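Local structure of methylmalonyl-CoA carboxyltransferase 12S subunit (Propionibacterium freudenreichii, 1ON3) at residues 57-62 and 84-89; 403-408 and 427-432. The protein catalyses the transfer of the carboxyl group of methylmalonyl-CoA to the biotin of the 1.3S subunit, as the homohexameric core of transcarboxylase. All blocks are in the same frame, centred on the assembly; numbering follows the deposited sequence.

Interaction 1: 57-62 and 84-89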
ATOM      1  N   HIS E  57      23.175  14.511  32.500  1.00 21.08           N
ATOM      2  CA  HIS E  57      22.394  13.434  33.103  1.00 27.27           C
ATOM      3  C   HIS E  57      21.373  12.746  32.203  1.00 25.38           C
ATOM      4  O   HIS E  57      20.469  12.064  32.700  1.00 24.40           O
ATOM      5  CB  HIS E  57      21.687  13.953  34.360  1.00 31.19           C
ATOM      6  CG  HIS E  57      22.623  14.534  35.373  1.00 38.69           C
ATOM      7  ND1 HIS E  57      23.010  15.857  35.357  1.00 40.53           N
ATOM      8  CD2 HIS E  57      23.304  13.955  36.392  1.00 39.64           C
ATOM      9  CE1 HIS E  57      23.889  16.068  36.321  1.00 40.46           C
ATOM     10  NE2 HIS E  57      24.085  14.931  36.963  1.00 42.37           N
ATOM     11  N   SER E  58      21.520  12.896  30.889  1.00 19.10           N
ATOM     12  CA  SER E  58      20.577  12.277  29.965  1.00 16.91           C
ATOM     13  C   SER E  58      21.002  10.879  29.513  1.00 12.85           C
ATOM     14  O   SER E  58      20.199  10.122  28.974  1.00 17.19           O
ATOM     15  CB  SER E  58      20.388  13.164  28.731  1.00 15.49           C
ATOM     16  OG  SER E  58      21.537  13.148  27.901  1.00 15.16           O
ATOM     17  N   PHE E  59      22.261  10.533  29.725  1.00 15.28           N
ATOM     18  CA  PHE E  59      22.740   9.223  29.286  1.00 11.01           C
ATOM     19  C   PHE E  59      22.138   8.054  30.051  1.00 13.98           C
ATOM     20  O   PHE E  59      22.268   7.962  31.270  1.00 17.35           O
ATOM     21  CB  PHE E  59      24.258   9.151  29.376  1.00 13.60           C
ATOM     22  CG  PHE E  59      24.826   7.875  28.826  1.00 15.41           C
ATOM     23  CD1 PHE E  59      24.494   7.453  27.539  1.00 16.79           C
ATOM     24  CD2 PHE E  59      25.690   7.095  29.587  1.00 18.55           C
ATOM     25  CE1 PHE E  59      25.020   6.263  27.019  1.00 16.46           C
ATOM     26  CE2 PHE E  59      26.220   5.907  29.076  1.00 17.98           C
ATOM     27  CZ  PHE E  59      25.881   5.493  27.788  1.00 15.55           C
ATOM     28  N   ASP E  60      21.472   7.168  29.321  1.00 13.79           N
ATOM     29  CA  ASP E  60      20.855   5.977  29.887  1.00 18.71           C
ATOM     30  C   ASP E  60      21.639   4.794  29.308  1.00 17.88           C
ATOM     31  O   ASP E  60      21.368   4.335  28.199  1.00 16.23           O
ATOM     32  CB  ASP E  60      19.398   5.899  29.453  1.00 21.49           C
ATOM     33  CG  ASP E  60      18.588   4.953  30.301  1.00 29.40           C
ATOM     34  OD1 ASP E  60      19.134   3.909  30.715  1.00 33.91           O
ATOM     35  OD2 ASP E  60      17.397   5.251  30.546  1.00 33.12           O
ATOM     36  N   GLU E  61      22.608   4.294  30.064  1.00 15.78           N
ATOM     37  CA  GLU E  61      23.448   3.210  29.571  1.00 16.44           C
ATOM     38  C   GLU E  61      22.848   1.824  29.515  1.00 16.05           C
ATOM     39  O   GLU E  61      22.118   1.417  30.417  1.00 19.04           O
ATOM     40  CB  GLU E  61      24.737   3.149  30.391  1.00 20.05           C
ATOM     41  CG  GLU E  61      25.724   2.119  29.887  1.00 14.42           C
ATOM     42  CD  GLU E  61      27.062   2.233  30.592  1.00 16.03           C
ATOM     43  OE1 GLU E  61      27.991   1.507  30.205  1.00 13.80           O
ATOM     44  OE2 GLU E  61      27.171   3.053  31.531  1.00 16.08           O
ATOM     45  N   VAL E  62      23.171   1.099  28.443  1.00 13.65           N
ATOM     46  CA  VAL E  62      22.712  -0.274  28.264  1.00 16.17           C
ATOM     47  C   VAL E  62      23.951  -1.171  28.140  1.00 15.18           C
ATOM     48  O   VAL E  62      24.883  -0.849  27.405  1.00 14.00           O
ATOM     49  CB  VAL E  62      21.847  -0.440  26.968  1.00 13.37           C
ATOM     50  CG1 VAL E  62      21.661  -1.906  26.641  1.00 17.74           C
ATOM     51  CG2 VAL E  62      20.492   0.218  27.155  1.00 18.82           C
ATOM     52  N   GLY E  84      34.637  -3.062  26.195  1.00 11.81           N
ATOM     53  CA  GLY E  84      35.279  -1.976  25.487  1.00 15.22           C
ATOM     54  C   GLY E  84      34.413  -0.948  24.778  1.00 16.96           C
ATOM     55  O   GLY E  84      34.952  -0.146  24.029  1.00 12.23           O
ATOM     56  N   VAL E  85      33.094  -0.971  24.969  1.00 13.92           N
ATOM     57  CA  VAL E  85      32.251   0.050  24.339  1.00 11.13           C
ATOM     58  C   VAL E  85      31.117   0.467  25.276  1.00 14.35           C
ATOM     59  O   VAL E  85      30.515  -0.366  25.961  1.00 14.95           O
ATOM     60  CB  VAL E  85      31.661  -0.432  22.984  1.00 12.22           C
ATOM     61  CG1 VAL E  85      30.505  -1.414  23.222  1.00  8.71           C
ATOM     62  CG2 VAL E  85      31.179   0.784  22.160  1.00  8.29           C
ATOM     63  N   VAL E  86      30.856   1.768  25.336  1.00 12.73           N
ATOM     64  CA  VAL E  86      29.794   2.304  26.190  1.00 13.45           C
ATOM     65  C   VAL E  86      28.664   2.677  25.249  1.00 14.13           C
ATOM     66  O   VAL E  86      28.851   3.501  24.356  1.00 12.23           O
ATOM     67  CB  VAL E  86      30.274   3.550  26.967  1.00 11.84           C
ATOM     68  CG1 VAL E  86      29.182   4.013  27.937  1.00 11.34           C
ATOM     69  CG2 VAL E  86      31.553   3.218  27.735  1.00 13.61           C
ATOM     70  N   THR E  87      27.503   2.061  25.453  1.00 13.41           N
ATOM     71  CA  THR E  87      26.347   2.264  24.591  1.00 10.17           C
ATOM     72  C   THR E  87      25.077   2.644  25.344  1.00 17.22           C
ATOM     73  O   THR E  87      24.836   2.198  26.471  1.00 14.31           O
ATOM     74  CB  THR E  87      26.047   0.986  23.803  1.00 15.08           C
ATOM     75  OG1 THR E  87      25.771  -0.073  24.725  1.00 12.13           O
ATOM     76  CG2 THR E  87      27.243   0.581  22.927  1.00 10.69           C
ATOM     77  N   GLY E  88      24.244   3.459  24.708  1.00 15.26           N
ATOM     78  CA  GLY E  88      23.014   3.847  25.363  1.00 17.06           C
ATOM     79  C   GLY E  88      22.215   4.889  24.622  1.00 16.71           C
ATOM     80  O   GLY E  88      22.455   5.161  23.442  1.00 14.24           O
ATOM     81  N   ARG E  89      21.267   5.475  25.348  1.00 16.80           N
ATOM     82  CA  ARG E  89      20.359   6.488  24.827  1.00 16.54           C
ATOM     83  C   ARG E  89      20.505   7.771  25.647  1.00 15.06           C
ATOM     84  O   ARG E  89      20.738   7.728  26.853  1.00 16.95           O
ATOM     85  CB  ARG E  89      18.925   5.943  24.910  1.00 14.73           C
ATOM     86  CG  ARG E  89      17.828   6.731  24.170  1.00 22.56           C
ATOM     87  CD  ARG E  89      17.256   7.897  24.977  1.00 23.27           C
ATOM     88  NE  ARG E  89      15.956   8.334  24.457  1.00 22.19           N
ATOM     89  CZ  ARG E  89      15.224   9.311  24.993  1.00 27.74           C
ATOM     90  NH1 ARG E  89      15.662   9.957  26.069  1.00 20.52           N
ATOM     91  NH2 ARG E  89      14.052   9.647  24.453  1.00 22.66           N
TER
HETATM   92  O   HOH W   1      17.514  10.193  28.251  1.00 28.04           O
HETATM   93  O   HOH W   2      27.538   0.042  27.755  1.00 13.30           O

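Interaction 2: 403-408 and 427-432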
ATOM      1  N   ILE E 403      16.403  24.301  -5.845  1.00 11.37           N
ATOM      2  CA  ILE E 403      16.391  25.691  -6.308  1.00 11.08           C
ATOM      3  C   ILE E 403      17.774  26.072  -6.808  1.00 12.16           C
ATOM      4  O   ILE E 403      18.772  25.920  -6.095  1.00 12.60           O
ATOM      5  CB  ILE E 403      16.017  26.650  -5.165  1.00 13.70           C
ATOM      6  CG1 ILE E 403      14.743  26.164  -4.470  1.00 11.75           C
ATOM      7  CG2 ILE E 403      15.881  28.068  -5.713  1.00 11.50           C
ATOM      8  CD1 ILE E 403      13.508  26.190  -5.337  1.00 18.16           C
ATOM      9  N   THR E 404      17.825  26.617  -8.018  1.00 10.51           N
ATOM     10  CA  THR E 404      19.092  26.954  -8.629  1.00  8.29           C
ATOM     11  C   THR E 404      19.215  28.416  -9.074  1.00 10.32           C
ATOM     12  O   THR E 404      18.340  28.949  -9.745  1.00 13.18           O
ATOM     13  CB  THR E 404      19.325  26.018  -9.839  1.00 11.32           C
ATOM     14  OG1 THR E 404      19.472  24.665  -9.366  1.00 14.33           O
ATOM     15  CG2 THR E 404      20.556  26.429 -10.631  1.00 12.08           C
ATOM     16  N   VAL E 405      20.315  29.043  -8.694  1.00 12.40           N
ATOM     17  CA  VAL E 405      20.584  30.427  -9.053  1.00 13.66           C
ATOM     18  C   VAL E 405      21.854  30.445  -9.896  1.00 11.82           C
ATOM     19  O   VAL E 405      22.921  30.001  -9.449  1.00 11.67           O
ATOM     20  CB  VAL E 405      20.781  31.312  -7.789  1.00 13.27           C
ATOM     21  CG1 VAL E 405      21.055  32.760  -8.195  1.00 14.10           C
ATOM     22  CG2 VAL E 405      19.519  31.260  -6.914  1.00  8.99           C
ATOM     23  N   VAL E 406      21.739  30.941 -11.126  1.00 12.94           N
ATOM     24  CA  VAL E 406      22.901  31.008 -12.005  1.00 13.56           C
ATOM     25  C   VAL E 406      23.561  32.376 -11.871  1.00 14.19           C
ATOM     26  O   VAL E 406      22.994  33.384 -12.295  1.00 15.16           O
ATOM     27  CB  VAL E 406      22.509  30.767 -13.481  1.00 13.56           C
ATOM     28  CG1 VAL E 406      23.757  30.808 -14.354  1.00 12.41           C
ATOM     29  CG2 VAL E 406      21.799  29.427 -13.613  1.00 14.81           C
ATOM     30  N   LEU E 407      24.762  32.393 -11.288  1.00 13.85           N
ATOM     31  CA  LEU E 407      25.521  33.622 -11.060  1.00 12.67           C
ATOM     32  C   LEU E 407      26.259  34.100 -12.295  1.00 17.15           C
ATOM     33  O   LEU E 407      26.232  35.289 -12.619  1.00 17.39           O
ATOM     34  CB  LEU E 407      26.555  33.422  -9.940  1.00 11.40           C
ATOM     35  CG  LEU E 407      26.073  32.821  -8.610  1.00 14.23           C
ATOM     36  CD1 LEU E 407      27.244  32.761  -7.636  1.00 15.83           C
ATOM     37  CD2 LEU E 407      24.945  33.652  -8.018  1.00 12.36           C
ATOM     38  N   ARG E 408      26.936  33.186 -12.982  1.00 10.41           N
ATOM     39  CA  ARG E 408      27.691  33.599 -14.154  1.00 15.58           C
ATOM     40  C   ARG E 408      27.808  32.482 -15.188  1.00 14.65           C
ATOM     41  O   ARG E 408      26.824  32.154 -15.849  1.00 16.50           O
ATOM     42  CB  ARG E 408      29.070  34.103 -13.698  1.00 15.91           C
ATOM     43  CG  ARG E 408      29.790  34.993 -14.695  1.00 18.29           C
ATOM     44  CD  ARG E 408      30.900  35.812 -14.007  1.00 20.06           C
ATOM     45  NE  ARG E 408      31.908  34.976 -13.348  1.00 17.98           N
ATOM     46  CZ  ARG E 408      33.075  35.428 -12.897  1.00 23.16           C
ATOM     47  NH1 ARG E 408      33.383  36.718 -13.028  1.00 17.88           N
ATOM     48  NH2 ARG E 408      33.949  34.592 -12.340  1.00 14.20           N
ATOM     49  N   ALA E 427      12.753  25.728  -9.215  1.00 12.75           N
ATOM     50  CA  ALA E 427      12.823  27.155  -9.525  1.00 13.49           C
ATOM     51  C   ALA E 427      14.247  27.473  -9.952  1.00 16.18           C
ATOM     52  O   ALA E 427      15.203  27.023  -9.316  1.00 14.58           O
ATOM     53  CB  ALA E 427      12.446  27.998  -8.297  1.00 13.97           C
ATOM     54  N   VAL E 428      14.391  28.233 -11.036  1.00 15.20           N
ATOM     55  CA  VAL E 428      15.716  28.600 -11.508  1.00 12.86           C
ATOM     56  C   VAL E 428      15.770  30.105 -11.774  1.00 16.55           C
ATOM     57  O   VAL E 428      14.885  30.649 -12.439  1.00 16.20           O
ATOM     58  CB  VAL E 428      16.084  27.847 -12.801  1.00 12.66           C
ATOM     59  CG1 VAL E 428      17.489  28.186 -13.201  1.00 15.26           C
ATOM     60  CG2 VAL E 428      15.954  26.323 -12.596  1.00 15.66           C
ATOM     61  N   TYR E 429      16.787  30.779 -11.245  1.00 13.77           N
ATOM     62  CA  TYR E 429      16.909  32.218 -11.479  1.00 14.97           C
ATOM     63  C   TYR E 429      18.258  32.545 -12.082  1.00 17.84           C
ATOM     64  O   TYR E 429      19.262  31.914 -11.749  1.00 15.43           O
ATOM     65  CB  TYR E 429      16.756  33.015 -10.183  1.00 15.99           C
ATOM     66  CG  TYR E 429      15.509  32.690  -9.424  1.00 16.12           C
ATOM     67  CD1 TYR E 429      15.544  31.798  -8.359  1.00 15.80           C
ATOM     68  CD2 TYR E 429      14.272  33.204  -9.818  1.00 18.18           C
ATOM     69  CE1 TYR E 429      14.378  31.409  -7.704  1.00 20.38           C
ATOM     70  CE2 TYR E 429      13.087  32.817  -9.163  1.00 18.34           C
ATOM     71  CZ  TYR E 429      13.159  31.912  -8.108  1.00 21.75           C
ATOM     72  OH  TYR E 429      12.021  31.471  -7.468  1.00 19.73           O
ATOM     73  N   ALA E 430      18.275  33.540 -12.962  1.00 14.01           N
ATOM     74  CA  ALA E 430      19.511  33.975 -13.593  1.00 14.80           C
ATOM     75  C   ALA E 430      19.860  35.397 -13.149  1.00 17.17           C
ATOM     76  O   ALA E 430      18.991  36.276 -13.124  1.00 17.06           O
ATOM     77  CB  ALA E 430      19.359  33.939 -15.116  1.00 16.92           C
ATOM     78  N   TRP E 431      21.114  35.609 -12.758  1.00 11.59           N
ATOM     79  CA  TRP E 431      21.564  36.947 -12.402  1.00 10.99           C
ATOM     80  C   TRP E 431      21.764  37.570 -13.777  1.00 12.48           C
ATOM     81  O   TRP E 431      21.776  36.849 -14.776  1.00 14.43           O
ATOM     82  CB  TRP E 431      22.888  36.908 -11.655  1.00 11.02           C
ATOM     83  CG  TRP E 431      22.743  36.723 -10.165  1.00 12.25           C
ATOM     84  CD1 TRP E 431      21.662  36.213  -9.495  1.00 11.95           C
ATOM     85  CD2 TRP E 431      23.717  37.041  -9.172  1.00 13.79           C
ATOM     86  NE1 TRP E 431      21.909  36.199  -8.135  1.00 12.57           N
ATOM     87  CE2 TRP E 431      23.165  36.702  -7.914  1.00 15.55           C
ATOM     88  CE3 TRP E 431      25.008  37.582  -9.220  1.00 14.60           C
ATOM     89  CZ2 TRP E 431      23.861  36.889  -6.719  1.00 12.99           C
ATOM     90  CZ3 TRP E 431      25.698  37.768  -8.030  1.00 16.88           C
ATOM     91  CH2 TRP E 431      25.120  37.420  -6.791  1.00 13.91           C
ATOM     92  N   PRO E 432      21.930  38.905 -13.857  1.00 15.59           N
ATOM     93  CA  PRO E 432      22.120  39.522 -15.178  1.00 14.38           C
ATOM     94  C   PRO E 432      23.441  39.111 -15.813  1.00 15.09           C
ATOM     95  O   PRO E 432      23.672  39.340 -16.995  1.00 17.09           O
ATOM     96  CB  PRO E 432      22.075  41.021 -14.873  1.00 17.61           C
ATOM     97  CG  PRO E 432      21.215  41.106 -13.637  1.00 13.70           C
ATOM     98  CD  PRO E 432      21.761  39.940 -12.822  1.00 16.17           C
TER

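Interaction 1: 57-62 and 84-89
F59 reaches its ring to strand 85-89 with CE1 and CZ, and this is the tight part of the contact: CE1 of F59 sits 3.6 Å from CA of G88, and CZ meets CG1 of V86 at 3.6 Å. CG of F59 stands anti to its own backbone N (chi1 -175°), which carries the ring forward, one face under E61 N, and on to V86. The absence of a side chain at G88 lets F59 CE1 and D60 O come this close to its CA. Two backbone bonds join the antiparallel pair beside it, D60 N to R89 O at 2.6 Å and R89 N to D60 O at 3.1 Å. Farther along, V62 N gives an almost straight bond (178°) to T87 O. The looser margins are bridged by water. One water links S58 O to NH1 of R89, lying in the guanidinium plane; another accepts the N-H of T87 and lies near V62 O and OE1 of E61, whose OE2 forms a salt bridge with R47. Strand 60-62 is the outermost of its sheet within the chain, with 95-102 beyond 85-92; L50 of helix 46-53 packs on F59, helix 113-129 lies against T87, and M505 of a second subunit touches D60 and R89.

Interaction 2: 403-408 and 427-432
L407 sets its CD2 methyl over one face of the W431 indole, 3.6 Å from the centroid of the six-membered ring and 15° off the ring normal, a CH-pi contact. The two side chains lie alongside each other with their ends in the same direction. V405 comes to the five-membered end of the indole instead: its CG1, anti to the backbone N (chi1 -180°), reaches NE1 of W431 at 3.5 Å. With an alanine in place of W431, L407 CD2 and V405 CG1 lose the indole they rest on, and a gap would probably open at this end of the strand pair, with T495 losing its weak hydrogen-bond partner. On the side of the sheet that carries V405, I403 CG2 lies 4.2 Å from Y429 CE1, at the edge of the tyrosine ring, while I403 CD1 touches A427 CB at 3.6 Å. What positions these groups is the parallel backbone pairing. T404 N bonds to A427 O, Y429 N to T404 O at 2.8 Å, V406 N to Y429 O at 2.7 Å, and W431 N to V406 O at 2.9 Å, which holds the backbone at W431 just past the strand's end. Farther out, T404 OG1 is held by C419 O and Q366. Strand 402-407 lies between 364-370 and 427-430 in the sheet. Helix 495-505 covers the side carrying I403, V405 and Y429, and R89 of a third subunit packs on Y429.

How the interactions relate
Interaction 1 comes first along the chain and closes before interaction 2 opens. Their centres lie about 47 Å apart, on opposite sides of the chain's centre, and their nearest atoms are about 33 Å from each other. Each belongs to its own seven-stranded mixed sheet, one in the N-terminal and one in the C-terminal carboxyltransferase region, consistent with the subunit's duplicated domains, each of the crotonase-like type. The places within the two sheets differ: 57-62 with 84-89 builds an antiparallel edge, whereas 403-408 with 427-432 joins inner parallel strands. Far apart in one chain, they meet between chains: R89 of another copy packs on Y429, so interaction 1 of one subunit touches interaction 2 of another within the hexamer.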